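Local coordinates for FBP protein (PDB 5OEY) that probably hydrolyses the 1-phosphate of fructose 1,6-bisphosphate to give fructose 6-phosphate, using divalent metal ions, as a class 1 fructose-1,6-bisphosphatase and a homotetramer, at residues L114-P119 and R280-A285; P119-S124 and S251-I256. All blocks are in the same frame, centred on the assembly; numbering follows the deposited sequence.

Contact 1 (L114-P119 and R280-A285); sequences LIFFDP and RLLYEA. With MN (manganese (II) ion), chain O; MN (manganese (II) ion), chain N; PO4 (phosphate ion), chain M.
Asp118 and Glu284 meet at a shared manganese ion, that of chain O. Asp118 OD2 lies 2.1 Å from this ion, and Glu284 OE2 binds it at 2.1 Å. The two carboxylate oxygens, Asp118 OD2 and Glu284 OE2, sit 3.2 Å apart. Asp118 OD1 binds the manganese of chain N at 2.1 Å, so this carboxylate bridges the pair. Its CG is anti to the backbone N (chi1 -180°), which points the carboxylate at the two ions. Glu97, Leu120 O, the phosphate and water 1 also bind the chain N ion; Asp121 and the phosphate also bind the chain O ion.

Arg280 forms the next shell. Its chain bends at chi2 and chi3, so that the guanidinium edge faces the Glu284 carboxylate. Arg280 N donates to the anti lone pair of Glu284 OE1 at 2.8 Å, nearly straight at 176°. Arg280 NE meets the same OE1 from above the carboxylate plane at 3.0 Å, as a salt bridge. Arg280 NH1 gives weak bonds to Glu284 OE2 and to the phosphate. Tyr283 CE1 lies over one guanidinium face, toward its rim; Tyr283 OH is hydrogen-bonded to His315.

Behind the metals, Tyr283 CB lies against the backbone of Phe117, 3.5 Å from its C. The apolar part is Leu282 CD1 over the centre of the Phe116 ring, a CH-pi contact 4.1 Å from the centroid. The axes of strand 114-118 and helix 281-285 cross at -55°. Glu284 thus gives OE2 to metal and OE1 to Arg280, which positions this first-shell ligand and may offset some negative charge around the ions.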
loop_
_atom_site.group_PDB
_atom_site.type_symbol
_atom_site.label_atom_id
_atom_site.label_comp_id
_atom_site.label_asym_id
_atom_site.label_seq_id
_atom_site.Cartn_x
_atom_site.Cartn_y
_atom_site.Cartn_z
ATOM N N LEU C 114 -13.055 19.132 -23.822
ATOM C CA LEU C 114 -12.338 18.319 -24.780
ATOM C C LEU C 114 -11.008 18.048 -24.136
ATOM O O LEU C 114 -10.326 18.974 -23.712
ATOM C CB LEU C 114 -12.089 19.048 -26.106
ATOM C CG LEU C 114 -13.303 19.374 -26.980
ATOM C CD1 LEU C 114 -13.969 20.685 -26.563
ATOM C CD2 LEU C 114 -12.894 19.431 -28.449
ATOM N N ILE C 115 -10.630 16.787 -24.049
ATOM C CA ILE C 115 -9.378 16.463 -23.413
ATOM C C ILE C 115 -8.540 15.600 -24.356
ATOM O O ILE C 115 -9.038 14.663 -24.969
ATOM C CB ILE C 115 -9.577 15.885 -21.979
ATOM C CG1 ILE C 115 -8.232 15.693 -21.288
ATOM C CG2 ILE C 115 -10.347 14.578 -22.018
ATOM C CD1 ILE C 115 -8.347 15.308 -19.844
ATOM N N PHE C 116 -7.266 15.965 -24.488
ATOM C CA PHE C 116 -6.324 15.253 -25.340
ATOM C C PHE C 116 -5.218 14.783 -24.449
ATOM O O PHE C 116 -4.702 15.576 -23.676
ATOM C CB PHE C 116 -5.822 16.169 -26.452
ATOM C CG PHE C 116 -6.916 16.609 -27.359
ATOM C CD1 PHE C 116 -7.687 17.734 -27.051
ATOM C CD2 PHE C 116 -7.274 15.834 -28.450
ATOM C CE1 PHE C 116 -8.764 18.103 -27.826
ATOM C CE2 PHE C 116 -8.349 16.208 -29.250
ATOM C CZ PHE C 116 -9.096 17.344 -28.933
ATOM N N PHE C 117 -4.902 13.500 -24.492
ATOM C CA PHE C 117 -3.942 12.975 -23.551
ATOM C C PHE C 117 -2.996 11.929 -24.118
ATOM O O PHE C 117 -3.337 11.178 -25.029
ATOM C CB PHE C 117 -4.667 12.418 -22.304
ATOM C CG PHE C 117 -5.628 11.302 -22.593
ATOM C CD1 PHE C 117 -6.946 11.574 -22.894
ATOM C CD2 PHE C 117 -5.202 9.976 -22.558
ATOM C CE1 PHE C 117 -7.821 10.537 -23.172
ATOM C CE2 PHE C 117 -6.071 8.943 -22.836
ATOM C CZ PHE C 117 -7.384 9.221 -23.140
ATOM N N ASP C 118 -1.798 11.902 -23.548
ATOM C CA ASP C 118 -0.838 10.825 -23.756
ATOM C C ASP C 118 -0.898 10.004 -22.479
ATOM O O ASP C 118 -0.360 10.412 -21.463
ATOM C CB ASP C 118 0.578 11.387 -23.957
ATOM C CG ASP C 118 1.617 10.313 -24.188
ATOM O OD1 ASP C 118 1.288 9.118 -24.299
ATOM O OD2 ASP C 118 2.770 10.657 -24.323
ATOM N N PRO C 119 -1.563 8.860 -22.518
ATOM C CA PRO C 119 -1.811 8.153 -21.271
ATOM C C PRO C 119 -0.564 7.535 -20.648
ATOM O O PRO C 119 -0.530 7.358 -19.427
ATOM C CB PRO C 119 -2.797 7.065 -21.693
ATOM C CG PRO C 119 -2.410 6.769 -23.097
ATOM C CD PRO C 119 -2.090 8.116 -23.671
ATOM N N ARG C 280 4.025 15.174 -30.595
ATOM C CA ARG C 280 2.682 15.450 -31.067
ATOM C C ARG C 280 2.172 16.751 -30.446
ATOM O O ARG C 280 2.449 17.042 -29.282
ATOM C CB ARG C 280 1.756 14.330 -30.655
ATOM C CG ARG C 280 1.762 13.093 -31.501
ATOM C CD ARG C 280 3.104 12.416 -31.631
ATOM N NE ARG C 280 3.467 11.635 -30.490
ATOM C CZ ARG C 280 3.459 10.308 -30.404
ATOM N NH1 ARG C 280 3.857 9.762 -29.271
ATOM N NH2 ARG C 280 3.053 9.530 -31.390
ATOM N N LEU C 281 1.458 17.556 -31.228
ATOM C CA LEU C 281 1.068 18.903 -30.775
ATOM C C LEU C 281 0.007 18.864 -29.686
ATOM O O LEU C 281 0.157 19.563 -28.680
ATOM C CB LEU C 281 0.594 19.785 -31.945
ATOM C CG LEU C 281 0.132 21.222 -31.655
ATOM C CD1 LEU C 281 1.293 22.060 -31.167
ATOM C CD2 LEU C 281 -0.470 21.874 -32.896
ATOM N N LEU C 282 -1.049 18.071 -29.892
ATOM C CA LEU C 282 -2.267 18.162 -29.044
ATOM C C LEU C 282 -2.061 17.601 -27.646
ATOM O O LEU C 282 -2.502 18.206 -26.679
ATOM C CB LEU C 282 -3.467 17.439 -29.676
ATOM C CG LEU C 282 -4.351 18.146 -30.681
ATOM C CD1 LEU C 282 -5.170 19.216 -29.985
ATOM C CD2 LEU C 282 -3.498 18.770 -31.768
ATOM N N TYR C 283 -1.373 16.464 -27.555
ATOM C CA TYR C 283 -1.240 15.746 -26.289
ATOM C C TYR C 283 0.163 15.625 -25.707
ATOM O O TYR C 283 0.364 14.887 -24.740
ATOM C CB TYR C 283 -1.893 14.367 -26.375
ATOM C CG TYR C 283 -1.623 13.601 -27.631
ATOM C CD1 TYR C 283 -0.438 12.866 -27.759
ATOM C CD2 TYR C 283 -2.533 13.582 -28.673
ATOM C CE1 TYR C 283 -0.160 12.133 -28.896
ATOM C CE2 TYR C 283 -2.280 12.863 -29.827
ATOM C CZ TYR C 283 -1.089 12.127 -29.944
ATOM O OH TYR C 283 -0.842 11.394 -31.117
ATOM N N GLU C 284 1.126 16.340 -26.274
ATOM C CA GLU C 284 2.473 16.370 -25.712
ATOM C C GLU C 284 2.995 17.785 -25.662
ATOM O O GLU C 284 3.148 18.352 -24.596
ATOM C CB GLU C 284 3.423 15.481 -26.516
ATOM C CG GLU C 284 3.123 13.995 -26.397
ATOM C CD GLU C 284 4.038 13.087 -27.227
ATOM O OE1 GLU C 284 4.405 13.471 -28.351
ATOM O OE2 GLU C 284 4.321 11.942 -26.810
ATOM N N ALA C 285 3.203 18.384 -26.825
ATOM C CA ALA C 285 3.850 19.680 -26.910
ATOM C C ALA C 285 3.039 20.850 -26.370
ATOM O O ALA C 285 3.583 21.678 -25.652
ATOM C CB ALA C 285 4.252 19.952 -28.345
HETATM MN MN MN O . 4.738 10.631 -25.155
HETATM MN MN MN N . 2.676 7.747 -24.965
HETATM P P PO4 M . 5.569 7.850 -26.064
HETATM O O1 PO4 M . 5.155 7.894 -27.523
HETATM O O2 PO4 M . 6.278 9.079 -25.611
HETATM O O3 PO4 M . 6.447 6.647 -25.800
HETATM O O4 PO4 M . 4.275 7.749 -25.293
HETATM O O HOH W 1 1.521 6.320 -24.923
#

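Contact 2 (P119-S124 and S251-I256). With MN (manganese (II) ion), chain N; MN (manganese (II) ion), chain O; PO4 (phosphate ion), chain M.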
loop_
_atom_site.group_PDB
_atom_site.type_symbol
_atom_site.label_atom_id
_atom_site.label_comp_id
_atom_site.label_asym_id
_atom_site.label_seq_id
_atom_site.Cartn_x
_atom_site.Cartn_y
_atom_site.Cartn_z
ATOM N N PRO C 119 -1.563 8.860 -22.518
ATOM C CA PRO C 119 -1.811 8.153 -21.271
ATOM C C PRO C 119 -0.564 7.535 -20.648
ATOM O O PRO C 119 -0.530 7.358 -19.427
ATOM C CB PRO C 119 -2.797 7.065 -21.693
ATOM C CG PRO C 119 -2.410 6.769 -23.097
ATOM C CD PRO C 119 -2.090 8.116 -23.671
ATOM N N LEU C 120 0.438 7.244 -21.467
ATOM C CA LEU C 120 1.746 6.838 -20.956
ATOM C C LEU C 120 2.896 7.280 -21.845
ATOM O O LEU C 120 3.083 6.767 -22.937
ATOM C CB LEU C 120 1.812 5.335 -20.757
ATOM C CG LEU C 120 3.043 4.794 -20.041
ATOM C CD1 LEU C 120 3.154 5.342 -18.630
ATOM C CD2 LEU C 120 2.911 3.303 -19.943
ATOM N N ASP C 121 3.661 8.234 -21.333
ATOM C CA ASP C 121 4.777 8.827 -22.027
ATOM C C ASP C 121 6.084 8.194 -21.573
ATOM O O ASP C 121 6.336 8.069 -20.400
ATOM C CB ASP C 121 4.815 10.329 -21.767
ATOM C CG ASP C 121 6.060 10.983 -22.331
ATOM O OD1 ASP C 121 6.154 11.112 -23.574
ATOM O OD2 ASP C 121 6.935 11.327 -21.495
ATOM N N GLY C 122 6.887 7.787 -22.546
ATOM C CA GLY C 122 8.167 7.141 -22.326
ATOM C C GLY C 122 8.092 5.634 -22.245
ATOM O O GLY C 122 8.951 5.036 -21.643
ATOM N N SER C 123 7.078 5.023 -22.856
ATOM C CA SER C 123 6.768 3.610 -22.601
ATOM C C SER C 123 7.919 2.648 -22.908
ATOM O O SER C 123 7.926 1.541 -22.382
ATOM C CB SER C 123 5.470 3.162 -23.312
ATOM O OG SER C 123 4.934 4.179 -24.171
ATOM N N SER C 124 8.891 3.081 -23.701
ATOM C CA SER C 124 10.159 2.361 -23.910
ATOM C C SER C 124 11.250 2.605 -22.821
ATOM O O SER C 124 12.434 2.297 -23.005
ATOM C CB SER C 124 10.732 2.799 -25.254
ATOM O OG SER C 124 11.030 4.178 -25.169
ATOM N N SER C 251 12.665 10.494 -21.190
ATOM C CA SER C 251 11.235 10.528 -20.948
ATOM C C SER C 251 10.888 11.988 -20.962
ATOM O O SER C 251 11.458 12.758 -20.207
ATOM C CB SER C 251 10.945 9.896 -19.591
ATOM O OG SER C 251 9.972 8.849 -19.659
ATOM N N MET C 252 10.037 12.397 -21.881
ATOM C CA MET C 252 9.716 13.828 -22.037
ATOM C C MET C 252 9.207 14.434 -20.731
ATOM O O MET C 252 9.613 15.496 -20.353
ATOM C CB MET C 252 8.672 14.025 -23.113
ATOM C CG MET C 252 8.444 15.465 -23.456
ATOM S SD MET C 252 6.799 15.713 -24.108
ATOM C CE MET C 252 6.847 17.487 -24.371
ATOM N N VAL C 253 8.357 13.713 -20.025
ATOM C CA VAL C 253 7.848 14.180 -18.752
ATOM C C VAL C 253 8.980 14.267 -17.703
ATOM O O VAL C 253 9.116 15.276 -17.055
ATOM C CB VAL C 253 6.677 13.290 -18.252
ATOM C CG1 VAL C 253 6.282 13.669 -16.841
ATOM C CG2 VAL C 253 5.459 13.400 -19.173
ATOM N N GLY C 254 9.780 13.226 -17.546
ATOM C CA GLY C 254 10.878 13.258 -16.611
ATOM C C GLY C 254 11.799 14.442 -16.845
ATOM O O GLY C 254 12.163 15.159 -15.893
ATOM N N ASP C 255 12.175 14.634 -18.122
ATOM C CA ASP C 255 13.104 15.692 -18.546
ATOM C C ASP C 255 12.502 17.077 -18.385
ATOM O O ASP C 255 13.196 18.001 -17.931
ATOM C CB ASP C 255 13.569 15.470 -19.992
ATOM C CG ASP C 255 14.606 14.329 -20.124
ATOM O OD1 ASP C 255 15.583 14.306 -19.341
ATOM O OD2 ASP C 255 14.465 13.480 -21.046
ATOM N N ILE C 256 11.226 17.238 -18.745
ATOM C CA ILE C 256 10.513 18.537 -18.596
ATOM C C ILE C 256 10.319 18.885 -17.111
ATOM O O ILE C 256 10.413 20.050 -16.752
ATOM C CB ILE C 256 9.138 18.561 -19.303
ATOM C CG1 ILE C 256 9.281 18.601 -20.823
ATOM C CG2 ILE C 256 8.280 19.746 -18.878
ATOM C CD1 ILE C 256 9.705 19.930 -21.401
HETATM MN MN MN N . 2.676 7.747 -24.965
HETATM MN MN MN O . 4.738 10.631 -25.155
HETATM P P PO4 M . 5.569 7.850 -26.064
HETATM O O1 PO4 M . 5.155 7.894 -27.523
HETATM O O2 PO4 M . 6.278 9.079 -25.611
HETATM O O3 PO4 M . 6.447 6.647 -25.800
HETATM O O4 PO4 M . 4.275 7.749 -25.293
HETATM O O HOH W 2 8.981 10.192 -23.939
HETATM O O HOH W 1 1.521 6.320 -24.923
#
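The two-metal phosphate site of a class 1 fructose-1,6-bisphosphatase is bordered here by a helix N terminus. Asp121, at the end of strand 113-121, reaches across to the first turn of helix 252-262. Its two carboxylate oxygens have separate tasks. Asp121 OD1 binds the manganese of chain O at 2.2 Å. Asp121 OD2 accepts a hydrogen bond from Val253 N at 3.1 Å (161°), met on the syn side and 32° out of the carboxylate plane. The methyl Val253 CG2 lies 3.4 Å from Asp121 OD2. The N-terminal end of the helix would probably stabilise the negative charge of Asp121.

Water 2 spans the gap. It donates to Asp121 OD1 at 3.0 Å, accepts from Met252 N at 3.2 Å and reaches the phosphate weakly. Asp121, Gly122 and Met252 are also seen to bind fructose 6-phosphate, so product and metal sites share this corner. The bound phosphate probably comes from the crystallisation liquor. Gly122 N and Ser123 N turn toward it with weak bonds, while Leu120 O binds the manganese of chain N at 2.3 Å.

Gly122 has no side chain where the loop passes Ser251. Its CA approaches Ser251 OG to 3.6 Å, and that hydroxyl is hydrogen-bonded to Ser131 O. With the positive phi of Gly122 (91°), a CB would be jammed against the carbonyl O of Asp121, and it would also clash with Ser251 OG. Ser251 is the N-cap residue, but its side chain makes no capping bond. Deeper in the fold, Met252 and Val253 pack on Ile135 of strand 132-140 and on Met288 of helix 281-294.

How the contacts relate
From the N terminus, the chain enters strand 113-121; this strand and the loop after it supply the first segments of both contacts, and Pro119 is common to the two. The chain then runs through strands 132-140 to 198-203 and into the C-terminal fructose-1,6-bisphosphatase domain. Helix 252-262 returns first and closes the shorter loop, contact 2. Helix 281-294 returns later and closes contact 1, so the loop of contact 2 lies wholly within that of contact 1. Both tie the N-terminal domain to the C-terminal one. The contacts share the two manganese ions and the phosphate. They also touch directly: Met252 CE packs 3.8 Å from Glu284 O.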